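Putative laminarinase (Phanerochaete chrysosporium, PDB 2W39) probably hydrolyses beta-1,3 and mixed-linkage beta-glucans such as laminarin and lichenin, as a secreted family 16 glycoside hydrolase of a white-rot fungus. Local coordinates at residues His4-Trp9 with Ser76-Thr81; Asp88-Pro93 with Asp290-Arg295; Ser143-Gly148 with Trp224-Ala229; Phe195-Phe200 with Thr228-Asn233. All blocks are in the same frame, centred on the assembly; numbering follows the deposited sequence.

Contact 1 of 4, residues His4-Trp9 with Ser76-Thr81; sequences HLEDNW and SIKTYT
K78 sends its ammonium group between the carboxylates of E6 and D7, and the three side chains form a salt-bridge network; a bend of the lysine chain at chi3 (70°) brings NZ to the two acids. The bond to E6 is the shorter, K78 NZ to E6 OE2 at 2.8 Å, and reaches that oxygen on its anti side, 31° out of the carboxylate plane. Toward D7 the same nitrogen is bifurcated: K78 NZ lies 3.1 Å from both D7 OD1 and D7 OD2, on the syn side and near the plane. D7 OD2 also accepts from the phenol, Y80 OH to D7 OD2 at 2.6 Å, but this donor stands above the carboxylate, 62° out of plane. Both oxygens of D7 are thus engaged, and the ammonium of K78 and the hydroxyl of Y80 would be expected to stabilise its negative charge.

E6 and D7 point to the same side because both pair with V296 in a classic beta bulge of strand 2-9, in the antiparallel sheet of the GH16 beta-sandwich; loop 76-81 follows a strand of the other sheet. W9 CH2 lies 3.2 Å from Y80 OH, with the oxygen at the indole edge, while D7 CB lies above one indole face, toward its rim. S76 OG donates to K78 O at 2.7 Å, in the carbonyl plane, and is also bonded to I247 N.

Contact 2 of 4, residues Asp88-Pro93 with Asp290-Arg295; sequences DVRHMP and DIASVR
R90 lays its guanidinium over the methyl of A292, whose CB stands 3.4 Å above the centre of the plane. An extended chain carries the group out to A292, and its edge is turned to D290: R90 NH1 donates to D290 OD1 at 2.8 Å on the syn lone pair, 3° out of the guanidinium plane, in a salt bridge. D290 CG is anti to the backbone N (chi1 176°), which brings the acid to the guanidinium edge, the two side chains crossing at a slant with their planes 68° apart. D50 O takes R90 NH2. With an alanine in place of this arginine, D290 OD1 would probably lose its charged mate and the A292 methyl its flat cover.

The antiparallel backbones carry two classic beta bulges. R90 and H91 both face D290, whose O accepts from R90 N at 2.8 Å and from H91 N at 3.2 Å; A292 and S293 both face D88, with A292 N to D88 O at 2.8 Å. On the face opposite D88 and D290, V89 and I291 turn inward. A water joins D88 OD2 (2.7 Å) to S293 OG (2.6 Å), while D88 OD1 forms a salt bridge to R203. The chemistry is divided: aliphatic side chains on one face, and on the other side one salt bridge, R90 to D290, between the chains at the corner, D88 being held by R203 and a water.

Contact 3 of 4, residues Ser143-Gly148 with Trp224-Ala229; sequences SRTMTG and WGTPTA
T226, T147 and T228 have the most surface buried here, and each meets the other loop differently. T226 uses its methyl: CG2, anti to the backbone N (chi1 -65° for OG1), rests 3.6 Å from M146 CA and 3.8 Å from T145 CG2, the two threonine side chains crossing at about a right angle. The same methyl reaches T147 CG2 at 4.0 Å, a small apolar patch among exposed threonines.

T147 contributes mainly polar atoms. Its backbone N donates to P227 O at 2.9 Å, in the carbonyl plane, and its hydroxyl OG1 stands 3.3 Å from T228 CA. A water joins T147 OG1 and T228 OG1, 2.7 Å from each, spanning hydroxyls that do not bond directly.

T228 directs its CB away from loop 143-148 and meets it chiefly through the main chain. G148 N donates to T228 O at 2.8 Å, on a lone pair of the carbonyl and with a bent N-H...O angle of 137°. A CB at G148 would point at T228 O. T228 OG1 itself is also bonded to F200 N.

Loop 143-148 leads into strand 149-152, and segment 224-229 is loop up to A229, where strand 229-232 begins. P170 touches both T147 and T228, P227 lies on K197 and W199 of strand 195-202, and M146 and A229 both contact V167 of strand 165-168.

Contact 4 of 4, residues Phe195-Phe200 with Thr228-Asn233; sequences FIKVWF and TAFFPN
I196 and F231 form a hydrogen-bonded pair, with F231 N to I196 O at 2.8 Å and I196 N to F231 O at 3.0 Å, between two strands whose axes approach to 4.7 Å and run 179° apart, antiparallel. Next along, V198 N donates to A229 O and A229 N returns to V198 O, both nearly straight. T228 N adds a weak bond to V198 O, so T228 and A229 both face V198: a classic beta bulge.

One side-chain hydrogen bond supplements these. T228 OG1 accepts from F200 N at 2.9 Å with an angle of 166°; OG1 beside its own backbone N (chi1 -54°) aims the hydroxyl at the next strand, where it takes the place of a backbone acceptor. A valine here would probably leave F200 N without this acceptor and the two chains less firmly tied beside the bulge.

Apolar contacts split between the two faces. On the one with F195, K197 and F230, the lysine chain lies alongside the F230 ring, K197 CE to F230 CE2 at 3.6 Å, and the same CE sits over the centre of the F195 ring. F195 CB meets the edge of F230, 3.7 Å from its CE2. On the other face, I196 CG2 touches F231 CD1 at 4.1 Å and V198 CB lies 4.2 Å from A229 CB; L132, M130 and V167 of the opposing sheet pack against this face. The pair is the edge of one sheet of the GH16 beta-sandwich, with strand 229-232 outermost and the I196, V198, A229 and F231 face turned to the other sheet.

How the contacts relate
Contacts 1, 2 and 4 all reach the same antiparallel sheet, and contact 3 ties loop 143-148 to the loop that leads into strand 229-232 of that sheet. Contacts 1 and 2 touch directly: N8 OD1 is 2.8 Å from R295 NE and W9 N 2.9 Å from V294 O, across neighbouring strands 2-9 and 288-297. Contacts 3 and 4, with centres 7 Å apart, share T228 and A229; R144 NE reaches F230 O at 2.8 Å and W199 NE1 reaches G225 O at 3.0 Å. The two groups stay apart, contacts 2 and 4 being about 7 Å at nearest atoms. None lines the sugar site: the side chain of F231 is about 11 Å from the bound gluconolactone, and that of S76 about 13 Å from a bound glucose.

Contact 1 of 4, residues His4-Trp9 with Ser76-Thr81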
loop_
_atom_site.group_PDB
_atom_site.type_symbol
_atom_site.label_atom_id
_atom_site.label_comp_id
_atom_site.label_asym_id
_atom_site.label_seq_id
_atom_site.Cartn_x
_atom_site.Cartn_y
_atom_site.Cartn_z
ATOM N N HIS A 4 -1.029 20.283 9.649
ATOM C CA HIS A 4 -2.439 20.651 9.584
ATOM C C HIS A 4 -3.082 20.010 8.376
ATOM O O HIS A 4 -2.438 19.772 7.346
ATOM C CB HIS A 4 -2.605 22.177 9.564
ATOM C CG HIS A 4 -2.046 22.815 10.785
ATOM N ND1 HIS A 4 -0.752 23.283 10.862
ATOM C CD2 HIS A 4 -2.573 22.953 12.023
ATOM C CE1 HIS A 4 -0.525 23.737 12.089
ATOM N NE2 HIS A 4 -1.617 23.553 12.808
ATOM N N LEU A 5 -4.376 19.765 8.479
ATOM C CA LEU A 5 -5.096 19.041 7.445
ATOM C C LEU A 5 -4.959 19.711 6.090
ATOM O O LEU A 5 -5.129 20.935 5.964
ATOM C CB LEU A 5 -6.565 18.947 7.842
ATOM C CG LEU A 5 -7.444 17.988 7.071
ATOM C CD1 LEU A 5 -6.951 16.526 7.213
ATOM C CD2 LEU A 5 -8.876 18.147 7.576
ATOM N N GLU A 6 -4.663 18.896 5.084
ATOM C CA GLU A 6 -4.522 19.316 3.691
ATOM C C GLU A 6 -5.622 18.690 2.823
ATOM O O GLU A 6 -6.150 19.340 1.923
ATOM C CB GLU A 6 -3.113 18.936 3.193
ATOM C CG GLU A 6 -2.811 19.189 1.732
ATOM C CD GLU A 6 -2.864 20.647 1.332
ATOM O OE1 GLU A 6 -2.787 21.544 2.186
ATOM O OE2 GLU A 6 -2.958 20.897 0.113
ATOM N N ASP A 7 -5.932 17.418 3.072
ATOM C CA ASP A 7 -6.972 16.684 2.350
ATOM C C ASP A 7 -7.649 15.724 3.292
ATOM O O ASP A 7 -6.996 15.054 4.085
ATOM C CB ASP A 7 -6.381 15.896 1.181
ATOM C CG ASP A 7 -5.804 16.790 0.116
ATOM O OD1 ASP A 7 -6.594 17.407 -0.637
ATOM O OD2 ASP A 7 -4.561 16.892 0.023
ATOM N N ASN A 8 -8.964 15.651 3.182
ATOM C CA ASN A 8 -9.758 14.762 3.982
ATOM C C ASN A 8 -10.625 13.956 3.038
ATOM O O ASN A 8 -11.624 14.477 2.521
ATOM C CB ASN A 8 -10.637 15.570 4.946
ATOM C CG ASN A 8 -11.409 14.684 5.896
ATOM O OD1 ASN A 8 -11.134 13.488 6.011
ATOM N ND2 ASN A 8 -12.401 15.256 6.567
ATOM N N TRP A 9 -10.249 12.700 2.800
ATOM C CA TRP A 9 -10.962 11.885 1.836
ATOM C C TRP A 9 -11.752 10.779 2.510
ATOM O O TRP A 9 -11.177 9.893 3.148
ATOM C CB TRP A 9 -9.983 11.304 0.829
ATOM C CG TRP A 9 -9.150 12.311 0.072
ATOM C CD1 TRP A 9 -9.575 13.460 -0.537
ATOM C CD2 TRP A 9 -7.747 12.214 -0.193
ATOM N NE1 TRP A 9 -8.511 14.079 -1.158
ATOM C CE2 TRP A 9 -7.381 13.328 -0.971
ATOM C CE3 TRP A 9 -6.758 11.299 0.185
ATOM C CZ2 TRP A 9 -6.072 13.543 -1.404
ATOM C CZ3 TRP A 9 -5.465 11.501 -0.257
ATOM C CH2 TRP A 9 -5.129 12.624 -1.035
ATOM N N SER A 76 -3.999 9.536 -6.341
ATOM C CA SER A 76 -4.400 10.905 -5.990
ATOM C C SER A 76 -4.062 11.850 -7.126
ATOM O O SER A 76 -3.022 11.723 -7.767
ATOM C CB SER A 76 -3.741 11.383 -4.689
ATOM O OG SER A 76 -2.325 11.465 -4.803
ATOM N N ILE A 77 -4.921 12.834 -7.351
ATOM C CA ILE A 77 -4.622 13.865 -8.342
ATOM C C ILE A 77 -3.479 14.747 -7.812
ATOM O O ILE A 77 -2.558 15.093 -8.550
ATOM C CB ILE A 77 -5.895 14.664 -8.707
ATOM C CG1 ILE A 77 -6.866 13.763 -9.476
ATOM C CG2 ILE A 77 -5.536 15.906 -9.535
ATOM C CD1 ILE A 77 -8.268 14.327 -9.602
ATOM N N LYS A 78 -3.548 15.117 -6.538
ATOM C CA LYS A 78 -2.493 15.911 -5.945
ATOM C C LYS A 78 -1.230 15.112 -5.695
ATOM O O LYS A 78 -1.256 13.873 -5.573
ATOM C CB LYS A 78 -2.982 16.516 -4.642
ATOM C CG LYS A 78 -3.979 17.626 -4.914
ATOM C CD LYS A 78 -4.657 18.104 -3.661
ATOM C CE LYS A 78 -3.729 18.868 -2.766
ATOM N NZ LYS A 78 -4.530 19.504 -1.673
ATOM N N THR A 79 -0.114 15.834 -5.619
ATOM C CA THR A 79 1.165 15.259 -5.239
ATOM C C THR A 79 1.654 15.918 -3.946
ATOM O O THR A 79 1.186 17.000 -3.574
ATOM C CB THR A 79 2.217 15.435 -6.338
ATOM O OG1 THR A 79 2.379 16.835 -6.535
ATOM C CG2 THR A 79 1.801 14.763 -7.624
ATOM N N TYR A 80 2.621 15.274 -3.295
ATOM C CA TYR A 80 3.042 15.610 -1.938
ATOM C C TYR A 80 4.540 15.450 -1.795
ATOM O O TYR A 80 5.144 14.557 -2.383
ATOM C CB TYR A 80 2.321 14.714 -0.893
ATOM C CG TYR A 80 0.823 14.809 -1.028
ATOM C CD1 TYR A 80 0.121 15.860 -0.436
ATOM C CD2 TYR A 80 0.114 13.894 -1.804
ATOM C CE1 TYR A 80 -1.240 16.001 -0.608
ATOM C CE2 TYR A 80 -1.249 14.022 -1.982
ATOM C CZ TYR A 80 -1.931 15.067 -1.371
ATOM O OH TYR A 80 -3.291 15.181 -1.551
ATOM N N THR A 81 5.131 16.313 -0.970
ATOM C CA THR A 81 6.551 16.213 -0.617
ATOM C C THR A 81 6.632 15.957 0.899
ATOM O O THR A 81 6.458 14.811 1.325
ATOM C CB THR A 81 7.368 17.431 -1.092
ATOM O OG1 THR A 81 6.812 18.626 -0.528
ATOM C CG2 THR A 81 7.353 17.511 -2.633
#

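Contact 2 of 4, residues Asp88-Pro93 with Asp290-Arg295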
loop_
_atom_site.group_PDB
_atom_site.type_symbol
_atom_site.label_atom_id
_atom_site.label_comp_id
_atom_site.label_asym_id
_atom_site.label_seq_id
_atom_site.Cartn_x
_atom_site.Cartn_y
_atom_site.Cartn_z
ATOM N N ASP A 88 -7.056 4.940 7.417
ATOM C CA ASP A 88 -7.914 4.220 8.373
ATOM C C ASP A 88 -8.555 3.093 7.573
ATOM O O ASP A 88 -9.450 3.345 6.759
ATOM C CB ASP A 88 -8.946 5.173 8.992
ATOM C CG ASP A 88 -9.841 4.510 10.010
ATOM O OD1 ASP A 88 -9.776 3.285 10.185
ATOM O OD2 ASP A 88 -10.635 5.240 10.632
ATOM N N VAL A 89 -8.055 1.874 7.764
ATOM C CA VAL A 89 -8.355 0.756 6.869
ATOM C C VAL A 89 -9.077 -0.346 7.643
ATOM O O VAL A 89 -8.525 -0.920 8.578
ATOM C CB VAL A 89 -7.066 0.184 6.262
ATOM C CG1 VAL A 89 -7.403 -0.971 5.326
ATOM C CG2 VAL A 89 -6.268 1.277 5.516
ATOM N N ARG A 90 -10.314 -0.625 7.250
ATOM C CA ARG A 90 -11.121 -1.672 7.883
ATOM C C ARG A 90 -10.733 -3.067 7.380
ATOM O O ARG A 90 -10.838 -4.040 8.123
ATOM C CB ARG A 90 -12.617 -1.436 7.637
ATOM C CG ARG A 90 -13.103 -0.086 8.148
ATOM C CD ARG A 90 -14.635 -0.032 8.102
ATOM N NE ARG A 90 -15.182 1.284 8.441
ATOM C CZ ARG A 90 -15.610 2.183 7.562
ATOM N NH1 ARG A 90 -15.529 1.969 6.257
ATOM N NH2 ARG A 90 -16.115 3.328 8.003
ATOM N N HIS A 91 -10.346 -3.169 6.105
ATOM C CA HIS A 91 -10.124 -4.454 5.447
ATOM C C HIS A 91 -9.150 -4.218 4.300
ATOM O O HIS A 91 -9.224 -3.189 3.624
ATOM C CB HIS A 91 -11.456 -4.981 4.898
ATOM C CG HIS A 91 -11.460 -6.432 4.514
ATOM N ND1 HIS A 91 -11.076 -6.882 3.265
ATOM C CD2 HIS A 91 -11.861 -7.528 5.203
ATOM C CE1 HIS A 91 -11.246 -8.195 3.207
ATOM N NE2 HIS A 91 -11.714 -8.610 4.371
ATOM N N MET A 92 -8.241 -5.163 4.084
ATOM C CA MET A 92 -7.388 -5.146 2.896
ATOM C C MET A 92 -7.603 -6.436 2.112
ATOM O O MET A 92 -8.096 -7.434 2.648
ATOM C CB MET A 92 -5.905 -4.999 3.255
ATOM C CG MET A 92 -5.270 -6.242 3.873
ATOM S SD MET A 92 -3.463 -6.163 4.005
ATOM C CE MET A 92 -3.265 -4.874 5.265
ATOM N N PRO A 93 -7.257 -6.434 0.821
ATOM C CA PRO A 93 -7.505 -7.661 0.073
ATOM C C PRO A 93 -6.788 -8.865 0.639
ATOM O O PRO A 93 -5.621 -8.793 1.053
ATOM C CB PRO A 93 -6.980 -7.331 -1.327
ATOM C CG PRO A 93 -7.153 -5.814 -1.441
ATOM C CD PRO A 93 -6.816 -5.319 -0.041
ATOM N N ASP A 290 -11.491 -1.990 2.255
ATOM C CA ASP A 290 -12.584 -1.195 2.834
ATOM C C ASP A 290 -11.872 -0.119 3.634
ATOM O O ASP A 290 -11.206 -0.426 4.642
ATOM C CB ASP A 290 -13.499 -2.075 3.705
ATOM C CG ASP A 290 -14.593 -1.287 4.415
ATOM O OD1 ASP A 290 -14.488 -0.062 4.558
ATOM O OD2 ASP A 290 -15.573 -1.931 4.870
ATOM N N ILE A 291 -11.953 1.114 3.144
ATOM C CA ILE A 291 -11.212 2.235 3.705
ATOM C C ILE A 291 -12.208 3.233 4.291
ATOM O O ILE A 291 -13.163 3.650 3.613
ATOM C CB ILE A 291 -10.324 2.863 2.620
ATOM C CG1 ILE A 291 -9.203 1.865 2.268
ATOM C CG2 ILE A 291 -9.743 4.200 3.089
ATOM C CD1 ILE A 291 -8.494 2.134 0.948
ATOM N N ALA A 292 -12.007 3.572 5.562
ATOM C CA ALA A 292 -12.853 4.537 6.260
ATOM C C ALA A 292 -12.467 5.977 5.922
ATOM O O ALA A 292 -13.347 6.848 5.802
ATOM C CB ALA A 292 -12.779 4.304 7.782
ATOM N N SER A 293 -11.164 6.241 5.790
ATOM C CA SER A 293 -10.692 7.575 5.435
ATOM C C SER A 293 -9.231 7.503 5.048
ATOM O O SER A 293 -8.482 6.608 5.496
ATOM C CB SER A 293 -10.851 8.563 6.600
ATOM O OG SER A 293 -10.117 8.141 7.732
ATOM N N VAL A 294 -8.823 8.477 4.237
ATOM C CA VAL A 294 -7.406 8.786 4.031
ATOM C C VAL A 294 -7.286 10.288 4.229
ATOM O O VAL A 294 -8.036 11.047 3.606
ATOM C CB VAL A 294 -6.878 8.356 2.649
ATOM C CG1 VAL A 294 -5.427 8.803 2.467
ATOM C CG2 VAL A 294 -6.992 6.835 2.475
ATOM N N ARG A 295 -6.388 10.713 5.118
ATOM C CA ARG A 295 -6.203 12.123 5.414
ATOM C C ARG A 295 -4.751 12.472 5.204
ATOM O O ARG A 295 -3.852 11.715 5.570
ATOM C CB ARG A 295 -6.624 12.434 6.849
ATOM C CG ARG A 295 -8.126 12.197 7.045
ATOM C CD ARG A 295 -8.671 12.627 8.391
ATOM N NE ARG A 295 -10.125 12.400 8.429
ATOM C CZ ARG A 295 -10.738 11.443 9.129
ATOM N NH1 ARG A 295 -10.045 10.614 9.897
ATOM N NH2 ARG A 295 -12.060 11.321 9.068
HETATM O O HOH W 1 -11.775 7.473 9.649
#

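Contact 3 of 4, residues Ser143-Gly148 with Trp224-Ala229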
loop_
_atom_site.group_PDB
_atom_site.type_symbol
_atom_site.label_atom_id
_atom_site.label_comp_id
_atom_site.label_asym_id
_atom_site.label_seq_id
_atom_site.Cartn_x
_atom_site.Cartn_y
_atom_site.Cartn_z
ATOM N N SER A 143 21.229 -0.371 12.505
ATOM C CA SER A 143 20.439 -0.172 13.709
ATOM C C SER A 143 19.862 1.231 13.713
ATOM O O SER A 143 20.592 2.208 13.582
ATOM C CB SER A 143 21.313 -0.399 14.954
ATOM O OG SER A 143 20.564 -0.261 16.151
ATOM N N ARG A 144 18.541 1.328 13.866
ATOM C CA ARG A 144 17.887 2.602 14.097
ATOM C C ARG A 144 16.575 2.355 14.816
ATOM O O ARG A 144 16.026 1.256 14.787
ATOM C CB ARG A 144 17.703 3.395 12.784
ATOM C CG ARG A 144 16.660 2.851 11.800
ATOM C CD ARG A 144 17.186 1.773 10.869
ATOM N NE ARG A 144 16.253 1.642 9.749
ATOM C CZ ARG A 144 16.349 0.756 8.763
ATOM N NH1 ARG A 144 17.381 -0.092 8.700
ATOM N NH2 ARG A 144 15.406 0.738 7.820
ATOM N N THR A 145 16.074 3.390 15.464
ATOM C CA THR A 145 14.952 3.236 16.368
ATOM C C THR A 145 13.624 3.036 15.628
ATOM O O THR A 145 13.087 3.961 14.997
ATOM C CB THR A 145 14.923 4.408 17.356
ATOM O OG1 THR A 145 16.066 4.269 18.199
ATOM C CG2 THR A 145 13.689 4.379 18.220
ATOM N N MET A 146 13.091 1.823 15.768
ATOM C CA MET A 146 11.815 1.440 15.166
ATOM C C MET A 146 11.403 0.132 15.802
ATOM O O MET A 146 12.235 -0.553 16.416
ATOM C CB MET A 146 11.952 1.287 13.649
ATOM C CG MET A 146 12.911 0.187 13.221
ATOM S SD MET A 146 13.249 0.329 11.470
ATOM C CE MET A 146 14.329 -1.081 11.220
ATOM N N THR A 147 10.129 -0.232 15.681
ATOM C CA THR A 147 9.673 -1.509 16.235
ATOM C C THR A 147 9.789 -2.682 15.262
ATOM O O THR A 147 9.799 -3.847 15.677
ATOM C CB THR A 147 8.236 -1.427 16.735
ATOM O OG1 THR A 147 7.395 -1.239 15.596
ATOM C CG2 THR A 147 8.038 -0.284 17.723
ATOM N N GLY A 148 9.895 -2.388 13.974
ATOM C CA GLY A 148 10.021 -3.422 12.959
ATOM C C GLY A 148 11.445 -3.902 12.737
ATOM O O GLY A 148 12.408 -3.416 13.356
ATOM N N TRP A 224 3.633 10.470 18.866
ATOM C CA TRP A 224 3.153 9.219 18.295
ATOM C C TRP A 224 3.925 7.971 18.703
ATOM O O TRP A 224 3.578 6.861 18.293
ATOM C CB TRP A 224 3.154 9.359 16.775
ATOM C CG TRP A 224 2.077 10.279 16.263
ATOM C CD1 TRP A 224 1.307 11.166 16.979
ATOM C CD2 TRP A 224 1.678 10.411 14.906
ATOM N NE1 TRP A 224 0.435 11.816 16.139
ATOM C CE2 TRP A 224 0.648 11.379 14.856
ATOM C CE3 TRP A 224 2.096 9.810 13.711
ATOM C CZ2 TRP A 224 -0.004 11.729 13.658
ATOM C CZ3 TRP A 224 1.468 10.165 12.527
ATOM C CH2 TRP A 224 0.422 11.110 12.504
ATOM N N GLY A 225 4.956 8.136 19.518
ATOM C CA GLY A 225 5.794 7.004 19.901
ATOM C C GLY A 225 6.710 6.551 18.770
ATOM O O GLY A 225 6.785 7.149 17.694
ATOM N N THR A 226 7.402 5.454 19.013
ATOM C CA THR A 226 8.374 4.934 18.077
ATOM C C THR A 226 7.693 4.397 16.818
ATOM O O THR A 226 6.711 3.662 16.909
ATOM C CB THR A 226 9.182 3.852 18.785
ATOM O OG1 THR A 226 9.906 4.490 19.834
ATOM C CG2 THR A 226 10.133 3.143 17.850
ATOM N N PRO A 227 8.227 4.746 15.633
ATOM C CA PRO A 227 7.633 4.236 14.400
ATOM C C PRO A 227 7.845 2.735 14.213
ATOM O O PRO A 227 8.769 2.133 14.772
ATOM C CB PRO A 227 8.362 5.034 13.306
ATOM C CG PRO A 227 9.681 5.339 13.908
ATOM C CD PRO A 227 9.391 5.614 15.365
ATOM N N THR A 228 6.984 2.134 13.411
ATOM C CA THR A 228 7.136 0.748 13.014
ATOM C C THR A 228 8.319 0.577 12.052
ATOM O O THR A 228 9.121 -0.353 12.190
ATOM C CB THR A 228 5.829 0.253 12.381
ATOM O OG1 THR A 228 4.744 0.501 13.285
ATOM C CG2 THR A 228 5.907 -1.223 12.090
ATOM N N ALA A 229 8.402 1.480 11.065
ATOM C CA ALA A 229 9.540 1.531 10.146
ATOM C C ALA A 229 10.110 2.936 10.177
ATOM O O ALA A 229 9.376 3.917 10.168
ATOM C CB ALA A 229 9.112 1.177 8.709
HETATM O O HOH W 2 4.793 -0.643 15.683
#

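Contact 4 of 4, residues Phe195-Phe200 with Thr228-Asn233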
loop_
_atom_site.group_PDB
_atom_site.type_symbol
_atom_site.label_atom_id
_atom_site.label_comp_id
_atom_site.label_asym_id
_atom_site.label_seq_id
_atom_site.Cartn_x
_atom_site.Cartn_y
_atom_site.Cartn_z
ATOM N N PHE A 195 13.761 12.182 6.975
ATOM C CA PHE A 195 13.387 10.795 7.220
ATOM C C PHE A 195 12.043 10.487 6.601
ATOM O O PHE A 195 11.261 11.385 6.255
ATOM C CB PHE A 195 13.330 10.472 8.732
ATOM C CG PHE A 195 12.330 11.284 9.519
ATOM C CD1 PHE A 195 10.954 11.055 9.404
ATOM C CD2 PHE A 195 12.769 12.261 10.413
ATOM C CE1 PHE A 195 10.029 11.811 10.146
ATOM C CE2 PHE A 195 11.850 13.009 11.156
ATOM C CZ PHE A 195 10.492 12.777 11.012
ATOM N N ILE A 196 11.789 9.187 6.493
ATOM C CA ILE A 196 10.433 8.658 6.326
ATOM C C ILE A 196 10.167 7.711 7.489
ATOM O O ILE A 196 11.032 6.914 7.850
ATOM C CB ILE A 196 10.281 7.970 4.948
ATOM C CG1 ILE A 196 10.298 9.033 3.840
ATOM C CG2 ILE A 196 8.984 7.140 4.888
ATOM C CD1 ILE A 196 10.448 8.498 2.432
ATOM N N LYS A 197 8.973 7.837 8.070
ATOM C CA LYS A 197 8.515 6.954 9.147
ATOM C C LYS A 197 7.160 6.378 8.782
ATOM O O LYS A 197 6.318 7.078 8.203
ATOM C CB LYS A 197 8.369 7.714 10.469
ATOM C CG LYS A 197 9.699 8.105 11.105
ATOM C CD LYS A 197 9.520 8.990 12.324
ATOM C CE LYS A 197 10.880 9.465 12.834
ATOM N NZ LYS A 197 10.745 10.371 14.010
ATOM N N VAL A 198 6.935 5.118 9.144
ATOM C CA VAL A 198 5.610 4.518 9.057
ATOM C C VAL A 198 5.255 3.969 10.435
ATOM O O VAL A 198 6.085 3.307 11.075
ATOM C CB VAL A 198 5.547 3.369 8.014
ATOM C CG1 VAL A 198 4.169 2.734 7.965
ATOM C CG2 VAL A 198 5.940 3.848 6.622
ATOM N N TRP A 199 4.017 4.231 10.854
ATOM C CA TRP A 199 3.469 3.609 12.060
ATOM C C TRP A 199 2.285 2.737 11.662
ATOM O O TRP A 199 1.435 3.164 10.862
ATOM C CB TRP A 199 2.909 4.649 13.026
ATOM C CG TRP A 199 3.870 5.583 13.681
ATOM C CD1 TRP A 199 4.344 5.500 14.961
ATOM C CD2 TRP A 199 4.420 6.786 13.121
ATOM N NE1 TRP A 199 5.174 6.569 15.228
ATOM C CE2 TRP A 199 5.237 7.372 14.115
ATOM C CE3 TRP A 199 4.289 7.430 11.877
ATOM C CZ2 TRP A 199 5.916 8.584 13.913
ATOM C CZ3 TRP A 199 4.962 8.621 11.676
ATOM C CH2 TRP A 199 5.765 9.186 12.687
ATOM N N PHE A 200 2.200 1.551 12.264
ATOM C CA PHE A 200 0.997 0.754 12.220
ATOM C C PHE A 200 0.400 0.627 13.613
ATOM O O PHE A 200 1.112 0.266 14.541
ATOM C CB PHE A 200 1.277 -0.663 11.703
ATOM C CG PHE A 200 0.082 -1.553 11.833
ATOM C CD1 PHE A 200 -1.112 -1.218 11.188
ATOM C CD2 PHE A 200 0.104 -2.667 12.667
ATOM C CE1 PHE A 200 -2.242 -2.000 11.341
ATOM C CE2 PHE A 200 -1.066 -3.449 12.817
ATOM C CZ PHE A 200 -2.200 -3.093 12.145
ATOM N N THR A 228 6.984 2.134 13.411
ATOM C CA THR A 228 7.136 0.748 13.014
ATOM C C THR A 228 8.319 0.577 12.052
ATOM O O THR A 228 9.121 -0.353 12.190
ATOM C CB THR A 228 5.829 0.253 12.381
ATOM O OG1 THR A 228 4.744 0.501 13.285
ATOM C CG2 THR A 228 5.907 -1.223 12.090
ATOM N N ALA A 229 8.402 1.480 11.065
ATOM C CA ALA A 229 9.540 1.531 10.146
ATOM C C ALA A 229 10.110 2.936 10.177
ATOM O O ALA A 229 9.376 3.917 10.168
ATOM C CB ALA A 229 9.112 1.177 8.709
ATOM N N PHE A 230 11.437 3.020 10.203
ATOM C CA PHE A 230 12.175 4.289 10.216
ATOM C C PHE A 230 13.235 4.215 9.142
ATOM O O PHE A 230 14.032 3.265 9.076
ATOM C CB PHE A 230 12.818 4.453 11.599
ATOM C CG PHE A 230 13.598 5.748 11.829
ATOM C CD1 PHE A 230 14.660 5.739 12.727
ATOM C CD2 PHE A 230 13.263 6.961 11.221
ATOM C CE1 PHE A 230 15.373 6.889 13.015
ATOM C CE2 PHE A 230 13.971 8.125 11.508
ATOM C CZ PHE A 230 15.031 8.077 12.413
ATOM N N PHE A 231 13.230 5.238 8.301
ATOM C CA PHE A 231 14.192 5.413 7.216
ATOM C C PHE A 231 14.867 6.761 7.435
ATOM O O PHE A 231 14.429 7.784 6.913
ATOM C CB PHE A 231 13.486 5.353 5.866
ATOM C CG PHE A 231 12.789 4.051 5.624
ATOM C CD1 PHE A 231 11.400 3.940 5.778
ATOM C CD2 PHE A 231 13.513 2.916 5.250
ATOM C CE1 PHE A 231 10.768 2.707 5.554
ATOM C CE2 PHE A 231 12.879 1.692 5.025
ATOM C CZ PHE A 231 11.503 1.596 5.176
ATOM N N PRO A 232 15.925 6.788 8.266
ATOM C CA PRO A 232 16.613 8.050 8.552
ATOM C C PRO A 232 17.504 8.451 7.373
ATOM O O PRO A 232 17.685 7.691 6.412
ATOM C CB PRO A 232 17.468 7.692 9.765
ATOM C CG PRO A 232 17.757 6.254 9.586
ATOM C CD PRO A 232 16.491 5.650 9.014
ATOM N N ASN A 233 18.087 9.643 7.466
ATOM C CA ASN A 233 18.964 10.130 6.412
ATOM C C ASN A 233 20.446 9.864 6.634
ATOM O O ASN A 233 21.290 10.375 5.891
ATOM C CB ASN A 233 18.695 11.615 6.125
ATOM C CG ASN A 233 19.130 12.538 7.255
ATOM O OD1 ASN A 233 19.537 12.087 8.328
ATOM N ND2 ASN A 233 19.041 13.844 7.016
#